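Local coordinates for protein inositol-1,4,5-trisphosphate 5-phosphatase 1 (Schizosaccharomyces pombe, PDB 1I9Z) that removes the 5-phosphate from soluble and lipid inositol phosphates, controlling phosphoinositide levels in membrane trafficking and signalling, at residues 31-36 with 205-210; 226-231 with 279-284; 261-264 with 269-272. One frame throughout, in Å; residues are numbered along the deposited sequence.

The 31-36/205-210 contact (contact 1) joins the two sheets of this catalytic domain beside the calcium site. Contact 2 (226-231 with 279-284) lies about 15 Å from it, centre to centre. The two touch: G206 N is 2.9 Å from R284 O, a probable hydrogen bond, and N209 N approaches T282 O. Contact 3 (261-264 with 269-272) closes within the loop that contact 2 spans. Its centre is about 14 Å from that of contact 2, and A280 N meets Y261 O at 2.8 Å, another probable hydrogen bond. Contacts 1 and 3 do not touch; their nearest atoms are about 6 Å apart. Contact 3 reaches the bound inositol bisphosphate, while the W281 side chain is about 13 Å from it.

Contact 1 of 3, residues 31-36 with 205-210; sequences SYNLNG and FGDFNY
N33 and D207 meet where the two sheets of the DNase I-like fold come together at the active site. N33 ends strand 20-33. D207 belongs to the GDFNYR sequence, a signature of inositol polyphosphate 5-phosphatases. N33 ND2 donates to D207 OD2 at 2.7 Å, with a bent N-H...O angle of 144°. OD2 is met on its anti lone pair, and the amide and carboxylate planes are turned 60° apart. Both side chains extend toward each other, each with CG anti to the backbone N (N33 chi1 178°). N33 OD1 accepts from N35 N at 3.0 Å, which makes an Asx turn at the strand end. ND2 also bonds E64, and the N33 side chain lies about 5 Å from the calcium ion. Earlier on the strand, S31 CB sits 3.5 Å from F205 CD1, at the ring edge. S31 OG is 3.4 Å from G206 CA and is hydrogen-bonded to Q63. The chain turns a corner at G206, with backbone angles that call for glycine. A leucine in place of N33 would probably leave D207 OD2 and E64 without this shared donor and N35 N without its acceptor. Bonds at both ends of the N33 amide fix its rotation, and its NH2 group joins the carboxylates of D207 and E64, close to the calcium site.

Contact 2 of 3, residues 226-231 with 279-284; sequences GKLSYL and PAWTDR
W281 pushes the benzene end of its indole against the short helix 228-232. Its CG is anti to the carbonyl carbon (chi1 -77°), which sends the indole toward the helix. The tight part is at W281 CH2. This atom is 3.6 Å from the carbonyl O of L228, which lies at the ring edge. W281 CH2 is also 3.7 Å from L231 CB. L231 is buried and packs on V219, C222 and I223 of helix 216-224. CH2 thus meets both the L228 carbonyl and the L231 side chain. The other part is looser. L228 CD2 comes only to 4.0 Å from W281 CZ2, and L228 is partly exposed. Beyond it G226, K227 and S229 face solvent. G226 closes the preceding helix in a Schellman motif, and K227 is the N-cap of the next. W281 lies in the PAWTDR sequence, the second signature of the 5-phosphatases. R284 NH2 donates to W281 O at 2.9 Å, in the carbonyl plane, and so holds the backbone. The R284 guanidinium also forms salt bridges with E252 and D235. No hydrogen bond crosses between the two segments. Their contact is therefore van der Waals packing, and the bond from W281 NE1 to F257 O probably fixes the rotation of the ring.

Contact 3 of 3, residues 261-264 with 269-272; sequences YKFD and IYDT. With 2IP (D-myo-inositol-1,4-bisphosphate), chain C.
F263 and Y270 form a single antiparallel bridge as a non-hydrogen-bonded pair, flanked by two backbone bonds: D271 N to K262 O, nearly straight at 176°, and D264 N to I269 O. The F263 and Y270 side chains lie side by side and point the same way. Their rings form an offset stack, with centroids 4.3 Å apart and planes at 27°. R307 makes a cation-pi contact with F263, and Y270 OH bonds P259 O. At the other end D264 holds T272 with both oxygens. OD1 accepts from T272 N at 3.0 Å, and OD2 takes the T272 hydroxyl on its syn lone pair. The segments are the two arms of a hairpin-like loop between helix 236-242 and strand 283-288, and its first arm supplies Y261 and K262 to the inositol bisphosphate pocket. K262 CB lies 3.5 Å above the centre of the Y261 ring. With K262 CG anti to the backbone N (chi1 -177°), the chain passes alongside D271. It then bends so that K262 NZ makes a weak bond to O42 of the 4-phosphate, at 3.5 Å. Y261 OH bonds the ligand O5, but the 4-phosphate is modelled too close to this hydroxyl, so the detail is doubtful. A water donates to both D264 OD1 and D271 OD1, 4.0 Å apart, and probably eases their repulsion; D271 OD1 also bonds S273 OG, and OD2 bonds R277 N.

Contact 1 of 3, residues 31-36 with 205-210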
ATOM      1  N   SER A  31       7.186   3.653   2.827  1.00 12.18           N
ATOM      2  CA  SER A  31       6.869   3.527   4.243  1.00 13.39           C
ATOM      3  C   SER A  31       8.065   3.868   5.146  1.00 13.37           C
ATOM      4  O   SER A  31       9.227   3.449   4.874  1.00 12.94           O
ATOM      5  CB  SER A  31       6.378   2.083   4.546  1.00 12.98           C
ATOM      6  OG  SER A  31       5.766   2.083   5.808  1.00 15.68           O
ATOM      7  N   TYR A  32       7.793   4.581   6.245  1.00 14.00           N
ATOM      8  CA  TYR A  32       8.845   4.951   7.174  1.00 12.94           C
ATOM      9  C   TYR A  32       8.382   5.145   8.604  1.00 14.50           C
ATOM     10  O   TYR A  32       7.528   5.997   8.860  1.00 15.21           O
ATOM     11  CB  TYR A  32       9.510   6.250   6.662  1.00 13.81           C
ATOM     12  CG  TYR A  32      10.906   6.593   7.182  1.00 13.94           C
ATOM     13  CD1 TYR A  32      11.620   5.774   8.070  1.00 15.76           C
ATOM     14  CD2 TYR A  32      11.558   7.751   6.699  1.00 18.74           C
ATOM     15  CE1 TYR A  32      12.961   6.128   8.477  1.00 16.43           C
ATOM     16  CE2 TYR A  32      12.838   8.081   7.086  1.00 17.50           C
ATOM     17  CZ  TYR A  32      13.528   7.280   7.971  1.00 18.02           C
ATOM     18  OH  TYR A  32      14.805   7.657   8.401  1.00 18.77           O
ATOM     19  N   ASN A  33       8.848   4.303   9.530  1.00 11.53           N
ATOM     20  CA  ASN A  33       8.571   4.505  10.951  1.00 13.63           C
ATOM     21  C   ASN A  33       9.712   5.472  11.354  1.00 14.92           C
ATOM     22  O   ASN A  33      10.897   5.107  11.408  1.00 15.77           O
ATOM     23  CB  ASN A  33       8.756   3.217  11.799  1.00 14.01           C
ATOM     24  CG  ASN A  33       8.516   3.486  13.235  1.00 14.87           C
ATOM     25  OD1 ASN A  33       9.033   4.476  13.775  1.00 16.01           O
ATOM     26  ND2 ASN A  33       7.751   2.604  13.922  1.00 15.29           N
ATOM     27  N   LEU A  34       9.313   6.711  11.628  1.00 13.85           N
ATOM     28  CA  LEU A  34      10.226   7.838  11.953  1.00 13.68           C
ATOM     29  C   LEU A  34      10.829   7.936  13.320  1.00 15.53           C
ATOM     30  O   LEU A  34      11.783   8.719  13.517  1.00 15.65           O
ATOM     31  CB  LEU A  34       9.421   9.143  11.766  1.00 14.25           C
ATOM     32  CG  LEU A  34       8.873   9.252  10.364  1.00 12.24           C
ATOM     33  CD1 LEU A  34       7.768  10.393  10.433  1.00 15.05           C
ATOM     34  CD2 LEU A  34       9.991   9.672   9.357  1.00 15.83           C
ATOM     35  N   ASN A  35      10.272   7.197  14.292  1.00 14.02           N
ATOM     36  CA  ASN A  35      10.751   7.302  15.657  1.00 15.48           C
ATOM     37  C   ASN A  35      10.698   8.783  16.126  1.00 16.49           C
ATOM     38  O   ASN A  35      11.580   9.231  16.910  1.00 16.91           O
ATOM     39  CB  ASN A  35      12.173   6.765  15.780  1.00 16.11           C
ATOM     40  CG  ASN A  35      12.590   6.531  17.208  1.00 19.14           C
ATOM     41  OD1 ASN A  35      11.802   6.116  18.071  1.00 17.34           O
ATOM     42  ND2 ASN A  35      13.873   6.832  17.484  1.00 23.94           N
ATOM     43  N   GLY A  36       9.724   9.525  15.587  1.00 15.82           N
ATOM     44  CA  GLY A  36       9.525  10.920  15.979  1.00 18.58           C
ATOM     45  C   GLY A  36      10.562  11.891  15.440  1.00 20.11           C
ATOM     46  O   GLY A  36      10.593  13.032  15.896  1.00 21.12           O
ATOM     47  N   PHE A 205       0.309  -1.609   4.005  1.00 14.45           N
ATOM     48  CA  PHE A 205       1.694  -1.613   4.374  1.00 14.56           C
ATOM     49  C   PHE A 205       1.983  -0.809   5.632  1.00 15.02           C
ATOM     50  O   PHE A 205       1.112  -0.105   6.127  1.00 16.25           O
ATOM     51  CB  PHE A 205       2.515  -0.975   3.197  1.00 13.96           C
ATOM     52  CG  PHE A 205       2.243   0.554   2.995  1.00 14.44           C
ATOM     53  CD1 PHE A 205       3.093   1.499   3.579  1.00 14.08           C
ATOM     54  CD2 PHE A 205       1.160   1.007   2.249  1.00 12.98           C
ATOM     55  CE1 PHE A 205       2.866   2.875   3.408  1.00 13.96           C
ATOM     56  CE2 PHE A 205       0.902   2.373   2.056  1.00 13.89           C
ATOM     57  CZ  PHE A 205       1.777   3.329   2.640  1.00 11.94           C
ATOM     58  N   GLY A 206       3.221  -0.905   6.099  1.00 14.92           N
ATOM     59  CA  GLY A 206       3.646  -0.110   7.258  1.00 13.90           C
ATOM     60  C   GLY A 206       4.461  -0.908   8.238  1.00 13.66           C
ATOM     61  O   GLY A 206       5.115  -1.862   7.858  1.00 13.63           O
ATOM     62  N   ASP A 207       4.431  -0.508   9.508  1.00 12.94           N
ATOM     63  CA  ASP A 207       5.207  -1.170  10.557  1.00 12.70           C
ATOM     64  C   ASP A 207       4.212  -2.150  11.170  1.00 12.70           C
ATOM     65  O   ASP A 207       3.500  -1.848  12.146  1.00 14.55           O
ATOM     66  CB  ASP A 207       5.661  -0.151  11.611  1.00 14.04           C
ATOM     67  CG  ASP A 207       6.512  -0.796  12.709  1.00 14.00           C
ATOM     68  OD1 ASP A 207       6.540  -2.064  12.772  1.00 14.96           O
ATOM     69  OD2 ASP A 207       7.125  -0.040  13.510  1.00 15.35           O
ATOM     70  N   PHE A 208       4.182  -3.345  10.580  1.00 12.29           N
ATOM     71  CA  PHE A 208       3.269  -4.378  11.083  1.00 14.55           C
ATOM     72  C   PHE A 208       3.821  -4.995  12.362  1.00 16.23           C
ATOM     73  O   PHE A 208       3.124  -5.723  13.063  1.00 14.12           O
ATOM     74  CB  PHE A 208       2.994  -5.469  10.010  1.00 13.32           C
ATOM     75  CG  PHE A 208       2.310  -4.978   8.771  1.00 14.23           C
ATOM     76  CD1 PHE A 208       1.590  -3.766   8.757  1.00 12.82           C
ATOM     77  CD2 PHE A 208       2.286  -5.787   7.608  1.00 15.85           C
ATOM     78  CE1 PHE A 208       0.856  -3.390   7.646  1.00 13.90           C
ATOM     79  CE2 PHE A 208       1.567  -5.420   6.503  1.00 15.41           C
ATOM     80  CZ  PHE A 208       0.836  -4.218   6.511  1.00 13.83           C
ATOM     81  N   ASN A 209       5.112  -4.755  12.646  1.00 14.99           N
ATOM     82  CA  ASN A 209       5.721  -5.184  13.889  1.00 14.54           C
ATOM     83  C   ASN A 209       5.990  -6.655  14.086  1.00 14.92           C
ATOM     84  O   ASN A 209       6.401  -7.046  15.167  1.00 16.46           O
ATOM     85  CB  ASN A 209       4.960  -4.639  15.134  1.00 15.95           C
ATOM     86  CG  ASN A 209       5.747  -3.504  15.891  1.00 15.28           C
ATOM     87  OD1 ASN A 209       6.954  -3.590  16.068  1.00 16.99           O
ATOM     88  ND2 ASN A 209       5.034  -2.419  16.294  1.00 16.41           N
ATOM     89  N   TYR A 210       5.793  -7.452  13.034  1.00 13.63           N
ATOM     90  CA  TYR A 210       6.087  -8.877  13.135  1.00 13.33           C
ATOM     91  C   TYR A 210       7.581  -9.061  13.225  1.00 14.30           C
ATOM     92  O   TYR A 210       8.379  -8.321  12.565  1.00 12.92           O
ATOM     93  CB  TYR A 210       5.516  -9.631  11.964  1.00 12.36           C
ATOM     94  CG  TYR A 210       3.991  -9.781  12.040  1.00 14.99           C
ATOM     95  CD1 TYR A 210       3.146  -8.848  11.431  1.00 14.95           C
ATOM     96  CD2 TYR A 210       3.412 -10.885  12.682  1.00 17.50           C
ATOM     97  CE1 TYR A 210       1.758  -9.003  11.439  1.00 13.98           C
ATOM     98  CE2 TYR A 210       2.023 -11.030  12.721  1.00 16.93           C
ATOM     99  CZ  TYR A 210       1.209 -10.064  12.077  1.00 15.55           C
ATOM    100  OH  TYR A 210      -0.138 -10.226  12.095  1.00 17.45           O
TER

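Contact 2 of 3, residues 226-231 with 279-284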
ATOM      1  N   GLY A 226      24.597 -12.613   5.402  1.00 21.34           N
ATOM      2  CA  GLY A 226      23.693 -12.691   4.278  1.00 20.62           C
ATOM      3  C   GLY A 226      22.739 -13.850   4.277  1.00 21.32           C
ATOM      4  O   GLY A 226      22.202 -14.162   3.225  1.00 21.99           O
ATOM      5  N   LYS A 227      22.525 -14.493   5.437  1.00 21.17           N
ATOM      6  CA  LYS A 227      21.646 -15.655   5.517  1.00 19.98           C
ATOM      7  C   LYS A 227      20.190 -15.233   5.710  1.00 19.08           C
ATOM      8  O   LYS A 227      19.542 -15.627   6.696  1.00 17.84           O
ATOM      9  CB  LYS A 227      22.096 -16.546   6.700  1.00 22.38           C
ATOM     10  CG  LYS A 227      23.588 -16.984   6.623  1.00 25.89           C
ATOM     11  CD  LYS A 227      23.887 -17.638   5.274  1.00 29.57           C
ATOM     12  CE  LYS A 227      25.289 -18.330   5.212  1.00 34.66           C
ATOM     13  NZ  LYS A 227      25.557 -18.975   3.862  1.00 35.51           N
ATOM     14  N   LEU A 228      19.684 -14.424   4.772  1.00 18.72           N
ATOM     15  CA  LEU A 228      18.327 -13.921   4.880  1.00 19.68           C
ATOM     16  C   LEU A 228      17.263 -14.984   4.701  1.00 20.86           C
ATOM     17  O   LEU A 228      16.235 -14.947   5.386  1.00 19.19           O
ATOM     18  CB  LEU A 228      18.106 -12.785   3.865  1.00 19.32           C
ATOM     19  CG  LEU A 228      19.137 -11.670   4.003  1.00 20.97           C
ATOM     20  CD1 LEU A 228      18.765 -10.504   3.101  1.00 22.21           C
ATOM     21  CD2 LEU A 228      19.155 -11.199   5.449  1.00 19.01           C
ATOM     22  N   SER A 229      17.489 -15.939   3.781  1.00 21.73           N
ATOM     23  CA  SER A 229      16.529 -17.043   3.590  1.00 22.14           C
ATOM     24  C   SER A 229      16.306 -17.798   4.872  1.00 19.74           C
ATOM     25  O   SER A 229      15.155 -18.153   5.209  1.00 18.18           O
ATOM     26  CB  SER A 229      17.041 -18.047   2.539  1.00 25.71           C
ATOM     27  OG  SER A 229      16.865 -17.418   1.284  1.00 33.34           O
ATOM     28  N   TYR A 230      17.398 -18.081   5.589  1.00 20.33           N
ATOM     29  CA  TYR A 230      17.267 -18.797   6.870  1.00 18.99           C
ATOM     30  C   TYR A 230      16.465 -17.959   7.856  1.00 18.08           C
ATOM     31  O   TYR A 230      15.569 -18.448   8.543  1.00 15.46           O
ATOM     32  CB  TYR A 230      18.639 -19.084   7.516  1.00 19.98           C
ATOM     33  CG  TYR A 230      18.534 -19.625   8.907  1.00 20.60           C
ATOM     34  CD1 TYR A 230      18.170 -20.934   9.137  1.00 23.65           C
ATOM     35  CD2 TYR A 230      18.821 -18.832  10.010  1.00 23.43           C
ATOM     36  CE1 TYR A 230      18.101 -21.458  10.422  1.00 24.87           C
ATOM     37  CE2 TYR A 230      18.737 -19.342  11.299  1.00 23.09           C
ATOM     38  CZ  TYR A 230      18.383 -20.662  11.501  1.00 25.24           C
ATOM     39  OH  TYR A 230      18.327 -21.169  12.789  1.00 24.54           O
ATOM     40  N   LEU A 231      16.768 -16.675   7.930  1.00 16.93           N
ATOM     41  CA  LEU A 231      16.020 -15.878   8.889  1.00 16.59           C
ATOM     42  C   LEU A 231      14.524 -15.771   8.540  1.00 16.55           C
ATOM     43  O   LEU A 231      13.701 -15.738   9.435  1.00 17.48           O
ATOM     44  CB  LEU A 231      16.606 -14.455   8.966  1.00 16.18           C
ATOM     45  CG  LEU A 231      18.003 -14.394   9.570  1.00 14.81           C
ATOM     46  CD1 LEU A 231      18.545 -12.925   9.438  1.00 15.56           C
ATOM     47  CD2 LEU A 231      17.940 -14.807  11.149  1.00 14.87           C
ATOM     48  N   PRO A 279      16.759  -8.042  15.856  1.00 14.79           N
ATOM     49  CA  PRO A 279      16.413  -7.455  14.545  1.00 16.30           C
ATOM     50  C   PRO A 279      15.177  -8.117  13.958  1.00 17.35           C
ATOM     51  O   PRO A 279      14.899  -9.307  14.253  1.00 17.98           O
ATOM     52  CB  PRO A 279      17.626  -7.713  13.645  1.00 16.69           C
ATOM     53  CG  PRO A 279      18.803  -7.707  14.686  1.00 16.44           C
ATOM     54  CD  PRO A 279      18.189  -8.427  15.950  1.00 16.03           C
ATOM     55  N   ALA A 280      14.463  -7.362  13.110  1.00 14.59           N
ATOM     56  CA  ALA A 280      13.255  -7.903  12.482  1.00 14.71           C
ATOM     57  C   ALA A 280      12.858  -7.150  11.223  1.00 15.15           C
ATOM     58  O   ALA A 280      13.259  -6.021  11.047  1.00 15.28           O
ATOM     59  CB  ALA A 280      12.080  -7.828  13.520  1.00 12.92           C
ATOM     60  N   TRP A 281      12.096  -7.809  10.351  1.00 12.28           N
ATOM     61  CA  TRP A 281      11.509  -7.169   9.197  1.00 13.09           C
ATOM     62  C   TRP A 281      10.129  -6.626   9.688  1.00 12.35           C
ATOM     63  O   TRP A 281       9.042  -7.162   9.352  1.00 14.56           O
ATOM     64  CB  TRP A 281      11.293  -8.164   8.035  1.00 14.71           C
ATOM     65  CG  TRP A 281      12.595  -8.458   7.345  1.00 15.07           C
ATOM     66  CD1 TRP A 281      13.337  -7.614   6.519  1.00 15.43           C
ATOM     67  CD2 TRP A 281      13.254  -9.721   7.330  1.00 17.32           C
ATOM     68  NE1 TRP A 281      14.418  -8.321   5.973  1.00 15.09           N
ATOM     69  CE2 TRP A 281      14.374  -9.606   6.449  1.00 16.35           C
ATOM     70  CE3 TRP A 281      12.996 -10.960   7.964  1.00 15.46           C
ATOM     71  CZ2 TRP A 281      15.232 -10.698   6.180  1.00 16.08           C
ATOM     72  CZ3 TRP A 281      13.872 -12.046   7.679  1.00 15.56           C
ATOM     73  CH2 TRP A 281      14.937 -11.898   6.812  1.00 16.58           C
ATOM     74  N   THR A 282      10.185  -5.539  10.478  1.00 13.02           N
ATOM     75  CA  THR A 282       8.940  -4.945  11.014  1.00 12.95           C
ATOM     76  C   THR A 282       8.157  -4.199   9.927  1.00 14.95           C
ATOM     77  O   THR A 282       6.941  -4.109   9.996  1.00 13.87           O
ATOM     78  CB  THR A 282       9.238  -3.888  12.120  1.00 13.71           C
ATOM     79  OG1 THR A 282      10.322  -3.031  11.725  1.00 14.49           O
ATOM     80  CG2 THR A 282       9.624  -4.556  13.384  1.00 12.37           C
ATOM     81  N   ASP A 283       8.875  -3.668   8.924  1.00 13.25           N
ATOM     82  CA  ASP A 283       8.269  -2.795   7.859  1.00 14.56           C
ATOM     83  C   ASP A 283       7.994  -3.577   6.596  1.00 15.47           C
ATOM     84  O   ASP A 283       8.912  -4.136   6.031  1.00 17.02           O
ATOM     85  CB  ASP A 283       9.264  -1.652   7.604  1.00 13.52           C
ATOM     86  CG  ASP A 283       9.598  -0.969   8.929  1.00 13.43           C
ATOM     87  OD1 ASP A 283       8.726  -0.206   9.416  1.00 17.00           O
ATOM     88  OD2 ASP A 283      10.663  -1.275   9.565  1.00 16.14           O
ATOM     89  N   ARG A 284       6.737  -3.591   6.171  1.00 13.79           N
ATOM     90  CA  ARG A 284       6.354  -4.477   5.032  1.00 12.02           C
ATOM     91  C   ARG A 284       5.375  -3.824   4.115  1.00 13.19           C
ATOM     92  O   ARG A 284       4.626  -2.898   4.516  1.00 13.56           O
ATOM     93  CB  ARG A 284       5.724  -5.760   5.630  1.00 13.11           C
ATOM     94  CG  ARG A 284       6.560  -6.373   6.795  1.00 14.34           C
ATOM     95  CD  ARG A 284       7.804  -7.104   6.295  1.00 14.59           C
ATOM     96  NE  ARG A 284       7.580  -8.488   5.827  1.00 14.80           N
ATOM     97  CZ  ARG A 284       7.680  -9.561   6.633  1.00 16.94           C
ATOM     98  NH1 ARG A 284       7.473 -10.771   6.125  1.00 15.15           N
ATOM     99  NH2 ARG A 284       7.981  -9.444   7.938  1.00 15.66           N
TER

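Contact 3 of 3, residues 261-264 with 269-272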
ATOM      1  N   TYR A 261      14.801  -3.137  11.281  1.00 16.34           N
ATOM      2  CA  TYR A 261      14.647  -2.776  12.627  1.00 16.99           C
ATOM      3  C   TYR A 261      15.536  -3.656  13.455  1.00 18.54           C
ATOM      4  O   TYR A 261      15.764  -4.848  13.185  1.00 17.96           O
ATOM      5  CB  TYR A 261      13.190  -2.993  13.108  1.00 19.46           C
ATOM      6  CG  TYR A 261      12.959  -2.836  14.588  1.00 22.14           C
ATOM      7  CD1 TYR A 261      12.730  -1.566  15.141  1.00 26.41           C
ATOM      8  CD2 TYR A 261      12.870  -3.970  15.442  1.00 24.27           C
ATOM      9  CE1 TYR A 261      12.382  -1.408  16.512  1.00 28.19           C
ATOM     10  CE2 TYR A 261      12.548  -3.805  16.824  1.00 25.52           C
ATOM     11  CZ  TYR A 261      12.301  -2.533  17.331  1.00 27.49           C
ATOM     12  OH  TYR A 261      11.956  -2.335  18.669  1.00 29.83           O
ATOM     13  N   LYS A 262      15.845  -2.720  14.329  1.00 20.31           N
ATOM     14  CA  LYS A 262      16.374  -2.011  15.413  1.00 17.96           C
ATOM     15  C   LYS A 262      17.771  -1.510  15.298  1.00 16.19           C
ATOM     16  O   LYS A 262      18.629  -2.145  15.740  1.00 13.38           O
ATOM     17  CB  LYS A 262      16.058  -2.672  16.701  1.00 23.60           C
ATOM     18  CG  LYS A 262      16.558  -1.873  17.690  1.00 27.56           C
ATOM     19  CD  LYS A 262      15.828  -0.631  17.695  1.00 20.83           C
ATOM     20  CE  LYS A 262      15.204  -0.690  19.100  1.00 22.46           C
ATOM     21  NZ  LYS A 262      15.416   0.678  19.739  1.00 25.27           N
ATOM     22  N   PHE A 263      17.952  -0.317  14.709  1.00 14.89           N
ATOM     23  CA  PHE A 263      19.301   0.180  14.521  1.00 13.72           C
ATOM     24  C   PHE A 263      19.578   1.304  15.519  1.00 15.80           C
ATOM     25  O   PHE A 263      18.640   2.095  15.874  1.00 17.84           O
ATOM     26  CB  PHE A 263      19.464   0.832  13.100  1.00 13.74           C
ATOM     27  CG  PHE A 263      19.512  -0.127  11.970  1.00 14.57           C
ATOM     28  CD1 PHE A 263      18.357  -0.413  11.206  1.00 15.06           C
ATOM     29  CD2 PHE A 263      20.685  -0.804  11.671  1.00 12.59           C
ATOM     30  CE1 PHE A 263      18.404  -1.359  10.148  1.00 14.15           C
ATOM     31  CE2 PHE A 263      20.720  -1.735  10.637  1.00 13.98           C
ATOM     32  CZ  PHE A 263      19.606  -2.011   9.876  1.00 14.14           C
ATOM     33  N   ASP A 264      20.863   1.448  15.891  1.00 16.14           N
ATOM     34  CA  ASP A 264      21.291   2.627  16.689  1.00 15.75           C
ATOM     35  C   ASP A 264      21.076   3.768  15.681  1.00 16.17           C
ATOM     36  O   ASP A 264      21.344   3.625  14.480  1.00 16.59           O
ATOM     37  CB  ASP A 264      22.790   2.550  17.033  1.00 17.55           C
ATOM     38  CG  ASP A 264      23.083   1.544  18.158  1.00 21.25           C
ATOM     39  OD1 ASP A 264      22.120   0.987  18.754  1.00 17.95           O
ATOM     40  OD2 ASP A 264      24.291   1.356  18.432  1.00 20.64           O
ATOM     41  N   ILE A 269      24.517  -0.038  12.736  1.00 14.96           N
ATOM     42  CA  ILE A 269      24.663  -1.024  13.795  1.00 15.63           C
ATOM     43  C   ILE A 269      23.331  -1.409  14.438  1.00 16.42           C
ATOM     44  O   ILE A 269      22.532  -0.531  14.774  1.00 15.66           O
ATOM     45  CB  ILE A 269      25.616  -0.413  14.846  1.00 15.36           C
ATOM     46  CG1 ILE A 269      26.985  -0.194  14.151  1.00 17.37           C
ATOM     47  CG2 ILE A 269      25.785  -1.287  16.110  1.00 18.53           C
ATOM     48  CD1 ILE A 269      28.039   0.227  15.128  1.00 22.61           C
ATOM     49  N   TYR A 270      23.120  -2.714  14.606  1.00 15.43           N
ATOM     50  CA  TYR A 270      21.865  -3.127  15.285  1.00 15.68           C
ATOM     51  C   TYR A 270      21.962  -2.860  16.791  1.00 17.06           C
ATOM     52  O   TYR A 270      23.001  -3.117  17.459  1.00 18.10           O
ATOM     53  CB  TYR A 270      21.549  -4.594  15.029  1.00 14.97           C
ATOM     54  CG  TYR A 270      21.069  -4.797  13.643  1.00 13.59           C
ATOM     55  CD1 TYR A 270      21.931  -5.270  12.638  1.00 15.60           C
ATOM     56  CD2 TYR A 270      19.693  -4.504  13.284  1.00 15.16           C
ATOM     57  CE1 TYR A 270      21.451  -5.461  11.270  1.00 16.39           C
ATOM     58  CE2 TYR A 270      19.237  -4.736  11.943  1.00 15.08           C
ATOM     59  CZ  TYR A 270      20.138  -5.194  10.958  1.00 14.66           C
ATOM     60  OH  TYR A 270      19.738  -5.316   9.638  1.00 13.89           O
ATOM     61  N   ASP A 271      20.824  -2.436  17.327  1.00 15.52           N
ATOM     62  CA  ASP A 271      20.636  -2.067  18.716  1.00 17.09           C
ATOM     63  C   ASP A 271      21.691  -2.522  19.717  1.00 17.89           C
ATOM     64  O   ASP A 271      21.726  -3.701  20.077  1.00 19.41           O
ATOM     65  CB  ASP A 271      19.239  -2.586  19.212  1.00 16.45           C
ATOM     66  CG  ASP A 271      18.866  -1.995  20.592  1.00 20.08           C
ATOM     67  OD1 ASP A 271      19.497  -1.022  21.038  1.00 17.44           O
ATOM     68  OD2 ASP A 271      17.925  -2.494  21.229  1.00 19.26           O
ATOM     69  N   THR A 272      22.562  -1.584  20.141  1.00 19.96           N
ATOM     70  CA  THR A 272      23.579  -1.877  21.139  1.00 21.16           C
ATOM     71  C   THR A 272      23.121  -1.403  22.519  1.00 23.24           C
ATOM     72  O   THR A 272      23.915  -1.413  23.458  1.00 23.74           O
ATOM     73  CB  THR A 272      24.982  -1.230  20.758  1.00 22.10           C
ATOM     74  OG1 THR A 272      24.840   0.184  20.625  1.00 21.80           O
ATOM     75  CG2 THR A 272      25.456  -1.776  19.439  1.00 22.65           C
TER
HETATM   76  C1  2IP C 302       8.927  -4.788  23.407  0.50 57.15           C
HETATM   77  C2  2IP C 302       8.515  -3.333  23.749  0.50 56.44           C
HETATM   78  C3  2IP C 302       9.579  -2.294  23.258  0.50 55.74           C
HETATM   79  C4  2IP C 302       9.925  -2.421  21.752  0.50 55.30           C
HETATM   80  C5  2IP C 302      10.455  -3.855  21.524  0.50 56.01           C
HETATM   81  C6  2IP C 302       9.409  -4.941  21.913  0.50 56.48           C
HETATM   82  O1  2IP C 302       9.144  -5.882  24.258  0.50 59.22           O
HETATM   83  O2  2IP C 302       7.298  -2.973  23.153  0.50 55.17           O
HETATM   84  O3  2IP C 302       9.114  -0.992  23.456  0.50 56.00           O
HETATM   85  O4  2IP C 302      10.947  -1.428  21.412  0.50 53.37           O
HETATM   86  O5  2IP C 302      10.802  -4.044  20.152  0.50 55.20           O
HETATM   87  O6  2IP C 302      10.124  -6.142  21.652  0.50 55.61           O
HETATM   88  P4  2IP C 302      10.711  -0.218  20.434  0.50 51.58           P
HETATM   89  O41 2IP C 302      10.119  -0.826  19.109  0.50 52.69           O
HETATM   90  O42 2IP C 302      11.978   0.461  20.168  0.50 50.04           O
HETATM   91  O43 2IP C 302       9.726   0.658  21.227  0.50 51.76           O
HETATM   92  P1  2IP C 302       8.366  -7.135  24.547  0.50 59.45           P
HETATM   93  O11 2IP C 302       8.294  -7.140  26.083  0.50 61.20           O
HETATM   94  O12 2IP C 302       6.977  -7.309  23.981  0.50 60.96           O
HETATM   95  O13 2IP C 302       9.320  -8.269  24.153  0.50 60.76           O
HETATM   96  O   HOH W   1      19.722   1.506  20.024  1.00 26.60           O